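Long-range contact in DNA repair protein RAD7 (Saccharomyces cerevisiae, PDB 5ZB2), which promotes global genome nucleotide excision repair of nontranscribed DNA as a component of the global genome repair complex, and binds Elc1: residues D28-R39 / L68-L76. Numbering follows the deposited sequence.
Sequences DESSKLVFNKLR and LQLFLKTDL
Arg39 of helix 8-41 docks its guanidinium against the backbone carbonyls of the loop ahead of strand 78-81, the first strand of the leucine-rich repeat arc. Arg39 NH1 reaches Leu72 O at 2.8 Å and Leu70 O at 2.9 Å. NH2 adds a longer bond to Leu72 O, which is therefore gripped by both nitrogens. A bend at chi3 (-76°) turns the group toward these oxygens. Asn36 OD1, one helical turn back, accepts from Arg39 NH2 in the guanidinium plane at 2.8 Å and, with the carbonyl bonds, holds the group's rotation. Phe35 O lies over one face, and Thr74 CG2 covers the other, offset toward the rim.

Next to it the packing is tight. Leu72 CB sits over the centre of the Phe35 ring in a CH-pi contact, 3.8 Å from the centroid. Lys73 CG approaches the same ring obliquely, 3.4 Å from Phe35 CD2.

The Asp28 end is looser and wetter. Lys73 bends at chi2 and chi3 past Lys32, and its NZ meets Asp28 OD2 on the syn side at 2.6 Å. A water joins Asp28 OD1 to the same NZ.

An alanine in place of Arg39 would probably leave the Leu70 and Leu72 carbonyls without these donors and Asn36 OD1 without its mate. The chemistry implies a buried guanidinium, its N-H groups taken up by backbone carbonyls and Asn36 OD1, joining the long helix before the repeats to the repeat domain in this C-terminal part of Rad7, with a hydrated salt bridge at the margin.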
# COMPACT_ATOMS: atom_id res chain seq x y z
N ASP A 28 -9.00 -15.00 0.48
CA ASP A 28 -9.02 -14.58 -0.92
C ASP A 28 -10.36 -14.93 -1.57
O ASP A 28 -10.89 -14.14 -2.36
CB ASP A 28 -7.87 -15.22 -1.68
CG ASP A 28 -7.70 -14.65 -3.07
OD1 ASP A 28 -6.98 -13.63 -3.22
OD2 ASP A 28 -8.29 -15.21 -4.02
N GLU A 29 -10.92 -16.09 -1.23
CA GLU A 29 -12.23 -16.46 -1.77
C GLU A 29 -13.33 -15.58 -1.19
O GLU A 29 -14.20 -15.10 -1.91
CB GLU A 29 -12.52 -17.93 -1.49
CG GLU A 29 -11.47 -18.89 -2.04
CD GLU A 29 -11.13 -18.61 -3.50
OE1 GLU A 29 -12.03 -18.16 -4.24
OE2 GLU A 29 -9.97 -18.84 -3.89
N SER A 30 -13.31 -15.36 0.13
CA SER A 30 -14.27 -14.45 0.72
C SER A 30 -14.20 -13.07 0.07
O SER A 30 -15.22 -12.38 -0.04
CB SER A 30 -14.05 -14.33 2.23
OG SER A 30 -14.88 -13.32 2.77
N SER A 31 -13.01 -12.66 -0.37
CA SER A 31 -12.88 -11.40 -1.10
C SER A 31 -13.62 -11.48 -2.43
O SER A 31 -14.28 -10.52 -2.84
CB SER A 31 -11.41 -11.07 -1.31
OG SER A 31 -10.71 -11.02 -0.08
N LYS A 32 -13.51 -12.62 -3.12
CA LYS A 32 -14.20 -12.79 -4.39
C LYS A 32 -15.69 -12.54 -4.24
O LYS A 32 -16.30 -11.81 -5.03
CB LYS A 32 -13.94 -14.20 -4.93
CG LYS A 32 -14.55 -14.51 -6.28
CD LYS A 32 -14.22 -15.93 -6.72
CE LYS A 32 -14.87 -16.27 -8.05
NZ LYS A 32 -14.54 -17.66 -8.49
N LEU A 33 -16.31 -13.13 -3.21
CA LEU A 33 -17.74 -12.96 -3.01
C LEU A 33 -18.09 -11.50 -2.73
O LEU A 33 -19.11 -11.00 -3.22
CB LEU A 33 -18.21 -13.84 -1.85
CG LEU A 33 -17.91 -15.34 -1.99
CD1 LEU A 33 -18.25 -16.07 -0.70
CD2 LEU A 33 -18.66 -15.93 -3.17
N VAL A 34 -17.26 -10.80 -1.96
CA VAL A 34 -17.58 -9.42 -1.60
C VAL A 34 -17.51 -8.52 -2.83
O VAL A 34 -18.29 -7.56 -2.95
CB VAL A 34 -16.63 -8.93 -0.49
CG1 VAL A 34 -16.95 -7.49 -0.11
CG2 VAL A 34 -16.76 -9.81 0.74
N PHE A 35 -16.59 -8.80 -3.75
CA PHE A 35 -16.50 -7.99 -4.96
C PHE A 35 -17.64 -8.33 -5.92
O PHE A 35 -18.16 -7.44 -6.60
CB PHE A 35 -15.14 -8.18 -5.63
CG PHE A 35 -14.01 -7.51 -4.90
CD1 PHE A 35 -13.95 -6.12 -4.82
CD2 PHE A 35 -13.01 -8.25 -4.30
CE1 PHE A 35 -12.91 -5.50 -4.14
CE2 PHE A 35 -11.97 -7.63 -3.62
CZ PHE A 35 -11.92 -6.25 -3.54
N ASN A 36 -18.03 -9.60 -5.99
CA ASN A 36 -19.22 -9.96 -6.76
C ASN A 36 -20.46 -9.25 -6.22
O ASN A 36 -21.32 -8.82 -6.99
CB ASN A 36 -19.43 -11.48 -6.74
CG ASN A 36 -18.41 -12.22 -7.58
OD1 ASN A 36 -17.79 -11.66 -8.48
ND2 ASN A 36 -18.24 -13.51 -7.28
N LYS A 37 -20.56 -9.13 -4.90
CA LYS A 37 -21.69 -8.44 -4.30
C LYS A 37 -21.80 -7.01 -4.83
O LYS A 37 -22.89 -6.56 -5.22
CB LYS A 37 -21.57 -8.44 -2.78
CG LYS A 37 -22.73 -7.77 -2.04
CD LYS A 37 -24.05 -8.50 -2.27
CE LYS A 37 -25.18 -7.87 -1.46
NZ LYS A 37 -26.48 -8.56 -1.68
N LEU A 38 -20.69 -6.28 -4.85
CA LEU A 38 -20.71 -4.92 -5.38
C LEU A 38 -21.21 -4.89 -6.82
O LEU A 38 -22.08 -4.08 -7.17
CB LEU A 38 -19.31 -4.30 -5.29
CG LEU A 38 -19.14 -2.92 -5.92
CD1 LEU A 38 -20.08 -1.92 -5.29
CD2 LEU A 38 -17.69 -2.45 -5.79
N ARG A 39 -20.68 -5.77 -7.67
CA ARG A 39 -21.11 -5.80 -9.06
C ARG A 39 -22.57 -6.21 -9.18
O ARG A 39 -23.32 -5.64 -9.98
CB ARG A 39 -20.22 -6.74 -9.87
CG ARG A 39 -18.81 -6.21 -10.11
CD ARG A 39 -17.98 -7.18 -10.94
NE ARG A 39 -17.53 -8.33 -10.15
CZ ARG A 39 -16.36 -8.41 -9.53
NH1 ARG A 39 -15.49 -7.41 -9.58
NH2 ARG A 39 -16.05 -9.50 -8.85
N LEU A 68 -11.93 1.45 -9.12
CA LEU A 68 -11.11 0.30 -9.47
C LEU A 68 -11.66 -0.99 -8.87
O LEU A 68 -11.43 -2.08 -9.42
CB LEU A 68 -9.67 0.52 -8.99
CG LEU A 68 -8.70 -0.65 -9.14
CD1 LEU A 68 -8.49 -1.00 -10.60
CD2 LEU A 68 -7.38 -0.33 -8.46
N GLN A 69 -12.37 -0.89 -7.75
CA GLN A 69 -12.85 -2.08 -7.06
C GLN A 69 -13.89 -2.84 -7.86
O GLN A 69 -14.13 -4.01 -7.58
CB GLN A 69 -13.43 -1.68 -5.69
CG GLN A 69 -12.37 -1.12 -4.75
CD GLN A 69 -12.96 -0.67 -3.43
OE1 GLN A 69 -12.80 -1.34 -2.41
NE2 GLN A 69 -13.64 0.46 -3.45
N LEU A 70 -14.50 -2.20 -8.87
CA LEU A 70 -15.42 -2.89 -9.76
C LEU A 70 -14.74 -3.98 -10.57
O LEU A 70 -15.41 -4.90 -11.06
CB LEU A 70 -16.07 -1.87 -10.71
CG LEU A 70 -16.84 -0.73 -10.03
CD1 LEU A 70 -17.03 0.45 -10.98
CD2 LEU A 70 -18.18 -1.23 -9.51
N PHE A 71 -13.42 -3.91 -10.71
CA PHE A 71 -12.68 -4.81 -11.60
C PHE A 71 -11.86 -5.85 -10.84
O PHE A 71 -11.05 -6.54 -11.46
CB PHE A 71 -11.75 -3.99 -12.50
CG PHE A 71 -12.46 -2.92 -13.28
CD1 PHE A 71 -12.67 -1.67 -12.73
CD2 PHE A 71 -12.91 -3.16 -14.56
CE1 PHE A 71 -13.32 -0.68 -13.44
CE2 PHE A 71 -13.56 -2.18 -15.28
CZ PHE A 71 -13.77 -0.94 -14.72
N LEU A 72 -12.06 -5.99 -9.53
CA LEU A 72 -11.23 -6.85 -8.72
C LEU A 72 -11.87 -8.22 -8.51
O LEU A 72 -13.10 -8.35 -8.45
CB LEU A 72 -10.94 -6.21 -7.36
CG LEU A 72 -10.17 -4.88 -7.37
CD1 LEU A 72 -9.96 -4.38 -5.95
CD2 LEU A 72 -8.83 -5.02 -8.09
N LYS A 73 -11.02 -9.24 -8.39
CA LYS A 73 -11.44 -10.62 -8.17
C LYS A 73 -12.42 -11.09 -9.25
O LYS A 73 -13.53 -11.54 -8.97
CB LYS A 73 -12.05 -10.77 -6.77
CG LYS A 73 -11.05 -10.66 -5.62
CD LYS A 73 -9.86 -11.62 -5.77
CE LYS A 73 -10.29 -13.07 -5.95
NZ LYS A 73 -9.13 -13.97 -6.19
N THR A 74 -11.98 -10.97 -10.50
CA THR A 74 -12.68 -11.53 -11.65
C THR A 74 -11.76 -12.53 -12.34
O THR A 74 -10.56 -12.61 -12.06
CB THR A 74 -13.11 -10.44 -12.64
OG1 THR A 74 -11.98 -10.01 -13.41
CG2 THR A 74 -13.70 -9.24 -11.90
N ASP A 75 -12.34 -13.32 -13.25
CA ASP A 75 -11.56 -14.23 -14.07
C ASP A 75 -11.17 -13.62 -15.41
O ASP A 75 -10.86 -14.35 -16.36
CB ASP A 75 -12.33 -15.54 -14.29
CG ASP A 75 -13.67 -15.33 -14.97
OD1 ASP A 75 -14.29 -14.28 -14.73
OD2 ASP A 75 -14.10 -16.22 -15.73
N LEU A 76 -11.18 -12.29 -15.51
CA LEU A 76 -10.82 -11.62 -16.75
C LEU A 76 -9.34 -11.84 -17.07
O LEU A 76 -8.49 -11.90 -16.17
CB LEU A 76 -11.12 -10.12 -16.63
CG LEU A 76 -10.95 -9.26 -17.88
CD1 LEU A 76 -11.88 -9.70 -19.00
CD2 LEU A 76 -11.20 -7.80 -17.54
O HOH W 1 -6.36 -12.68 -5.85